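Local atomic coordinates of M157 (Murid herpesvirus 1, PDB entry 2NYK), a protein that is an MHC class I-like viral protein that acts as a ligand for Ly49 receptors of natural killer cells. Residues V157-I160 / K161-R165. The protein carries 1 engineered substitution. Residues are numbered along the deposited sequence; the frame is centred on the assembly and turned at random.
Sequences VREI and KNRWR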
loop_
_atom_site.group_PDB
_atom_site.type_symbol
_atom_site.label_atom_id
_atom_site.label_comp_id
_atom_site.label_asym_id
_atom_site.label_seq_id
_atom_site.Cartn_x
_atom_site.Cartn_y
_atom_site.Cartn_z
ATOM N N VAL A 157 -11.478 -15.084 -6.749
ATOM C CA VAL A 157 -11.719 -13.662 -7.015
ATOM C C VAL A 157 -12.976 -13.149 -6.296
ATOM O O VAL A 157 -12.917 -12.136 -5.580
ATOM C CB VAL A 157 -11.813 -13.384 -8.539
ATOM C CG1 VAL A 157 -12.126 -11.906 -8.821
ATOM C CG2 VAL A 157 -10.511 -13.743 -9.186
ATOM N N ARG A 158 -14.100 -13.843 -6.480
ATOM C CA ARG A 158 -15.368 -13.412 -5.851
ATOM C C ARG A 158 -15.246 -13.188 -4.343
ATOM O O ARG A 158 -15.716 -12.181 -3.823
ATOM C CB ARG A 158 -16.494 -14.423 -6.092
ATOM C CG ARG A 158 -16.989 -14.516 -7.526
ATOM C CD ARG A 158 -18.023 -15.668 -7.649
ATOM N NE ARG A 158 -18.653 -15.752 -8.972
ATOM C CZ ARG A 158 -18.069 -16.267 -10.058
ATOM N NH1 ARG A 158 -16.823 -16.734 -9.984
ATOM N NH2 ARG A 158 -18.737 -16.315 -11.219
ATOM N N GLU A 159 -14.622 -14.145 -3.645
ATOM C CA GLU A 159 -14.458 -14.039 -2.208
ATOM C C GLU A 159 -13.582 -12.830 -1.835
ATOM O O GLU A 159 -13.920 -12.081 -0.921
ATOM C CB GLU A 159 -13.869 -15.335 -1.623
ATOM C CG GLU A 159 -14.015 -15.408 -0.127
ATOM C CD GLU A 159 -13.317 -16.602 0.494
ATOM O OE1 GLU A 159 -13.106 -17.640 -0.198
ATOM O OE2 GLU A 159 -12.996 -16.500 1.701
ATOM N N ILE A 160 -12.452 -12.671 -2.530
ATOM C CA ILE A 160 -11.519 -11.556 -2.258
ATOM C C ILE A 160 -12.180 -10.195 -2.458
ATOM O O ILE A 160 -12.120 -9.334 -1.581
ATOM C CB ILE A 160 -10.223 -11.680 -3.098
ATOM C CG1 ILE A 160 -9.482 -13.006 -2.766
ATOM C CG2 ILE A 160 -9.297 -10.516 -2.802
ATOM C CD1 ILE A 160 -8.376 -13.400 -3.800
ATOM N N LYS A 161 -12.815 -10.002 -3.612
ATOM C CA LYS A 161 -13.541 -8.767 -3.910
ATOM C C LYS A 161 -14.635 -8.497 -2.890
ATOM O O LYS A 161 -14.760 -7.382 -2.390
ATOM C CB LYS A 161 -14.124 -8.820 -5.328
ATOM C CG LYS A 161 -13.066 -8.873 -6.442
ATOM C CD LYS A 161 -13.658 -8.547 -7.820
ATOM C CE LYS A 161 -13.725 -7.030 -8.069
ATOM N NZ LYS A 161 -14.479 -6.762 -9.339
ATOM N N ASN A 162 -15.383 -9.534 -2.530
ATOM C CA ASN A 162 -16.442 -9.397 -1.518
ATOM C C ASN A 162 -15.881 -8.944 -0.168
ATOM O O ASN A 162 -16.430 -8.065 0.487
ATOM C CB ASN A 162 -17.244 -10.697 -1.377
ATOM C CG ASN A 162 -18.274 -10.636 -0.249
ATOM O OD1 ASN A 162 -18.021 -11.121 0.855
ATOM N ND2 ASN A 162 -19.432 -10.038 -0.525
ATOM N N ARG A 163 -14.756 -9.540 0.209
ATOM C CA ARG A 163 -14.067 -9.225 1.467
ATOM C C ARG A 163 -13.456 -7.824 1.504
ATOM O O ARG A 163 -13.471 -7.166 2.558
ATOM C CB ARG A 163 -12.963 -10.256 1.732
ATOM C CG ARG A 163 -13.457 -11.544 2.273
ATOM C CD ARG A 163 -12.423 -12.693 2.131
ATOM N NE ARG A 163 -11.158 -12.425 2.811
ATOM C CZ ARG A 163 -11.048 -12.103 4.096
ATOM N NH1 ARG A 163 -12.130 -11.994 4.861
ATOM N NH2 ARG A 163 -9.851 -11.884 4.625
ATOM N N TRP A 164 -12.935 -7.362 0.367
ATOM C CA TRP A 164 -12.144 -6.120 0.322
ATOM C C TRP A 164 -12.792 -4.888 -0.286
ATOM O O TRP A 164 -12.327 -3.776 -0.045
ATOM C CB TRP A 164 -10.807 -6.377 -0.386
ATOM C CG TRP A 164 -9.902 -7.220 0.486
ATOM C CD1 TRP A 164 -9.854 -8.591 0.564
ATOM C CD2 TRP A 164 -8.925 -6.728 1.395
ATOM N NE1 TRP A 164 -8.902 -8.975 1.478
ATOM C CE2 TRP A 164 -8.325 -7.841 2.007
ATOM C CE3 TRP A 164 -8.496 -5.439 1.749
ATOM C CZ2 TRP A 164 -7.302 -7.707 2.958
ATOM C CZ3 TRP A 164 -7.509 -5.310 2.705
ATOM C CH2 TRP A 164 -6.923 -6.433 3.296
ATOM N N ARG A 165 -13.839 -5.066 -1.087
ATOM C CA ARG A 165 -14.437 -3.939 -1.788
ATOM C C ARG A 165 -14.692 -2.717 -0.894
ATOM O O ARG A 165 -14.252 -1.635 -1.205
ATOM C CB ARG A 165 -15.736 -4.337 -2.491
ATOM C CG ARG A 165 -16.459 -3.136 -3.035
ATOM C CD ARG A 165 -17.565 -3.517 -4.008
ATOM N NE ARG A 165 -18.653 -4.268 -3.389
ATOM C CZ ARG A 165 -19.625 -3.738 -2.640
ATOM N NH1 ARG A 165 -19.646 -2.438 -2.386
ATOM N NH2 ARG A 165 -20.595 -4.517 -2.162
HETATM O O HOH W 1 -16.324 -13.047 1.397
#
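Val157 and Lys161 lie side by side one helical turn apart, with Val157 CG1 3.8 Å from Lys161 CD. The backbone joins the same two residues: Lys161 N donates to Val157 O at 2.9 Å, in a nearly straight bond (N-H...O 175°). Three more i to i+4 bonds follow, Asn162 to Arg158, Arg163 to Glu159 and Trp164 to Ile160. The last is more bent, at 138°.

Ile160 O also meets the indole of Trp164 at its edge, in the ring plane, 3.2 Å from CD1. Ile160 CG2, set opposite its own backbone N and beside the carbonyl carbon, meets Trp164 CD1 at 3.9 Å. Glu159 and Arg163 also run alongside each other, but they touch through their carbon chains, CG to CD. Glu159 OE2 stays 4.6 Å from Arg163 NE, and the carboxylate and guanidinium planes are 69° apart. Arg163 bends at chi3, and its NE forms a salt bridge with Glu72 instead. The same Glu72 OE2 accepts from Trp164 NE1. A water donates to Asn162 OD1 at 2.6 Å and only weakly to Glu159 O.

Further out, Phe105 on strand 96-106 packs against Val157, Ile160 and Lys161, while Met23 on strand 21-30 touches Ile160 and Trp164. Lys161 NZ is held by the carbonyls of Asp16, Phe19 and Gly107, and Asn162 ND2 by the carboxylate (OD2) of Asp16.

This first part of helix 157-173 thus lays an apolar side on the sheet of the MHC-like fold. Its polar ends tie it to helix 9-18 and to Glu72 of helix 71-90. Glu159 probably adds only a modest electrostatic attraction for Arg163.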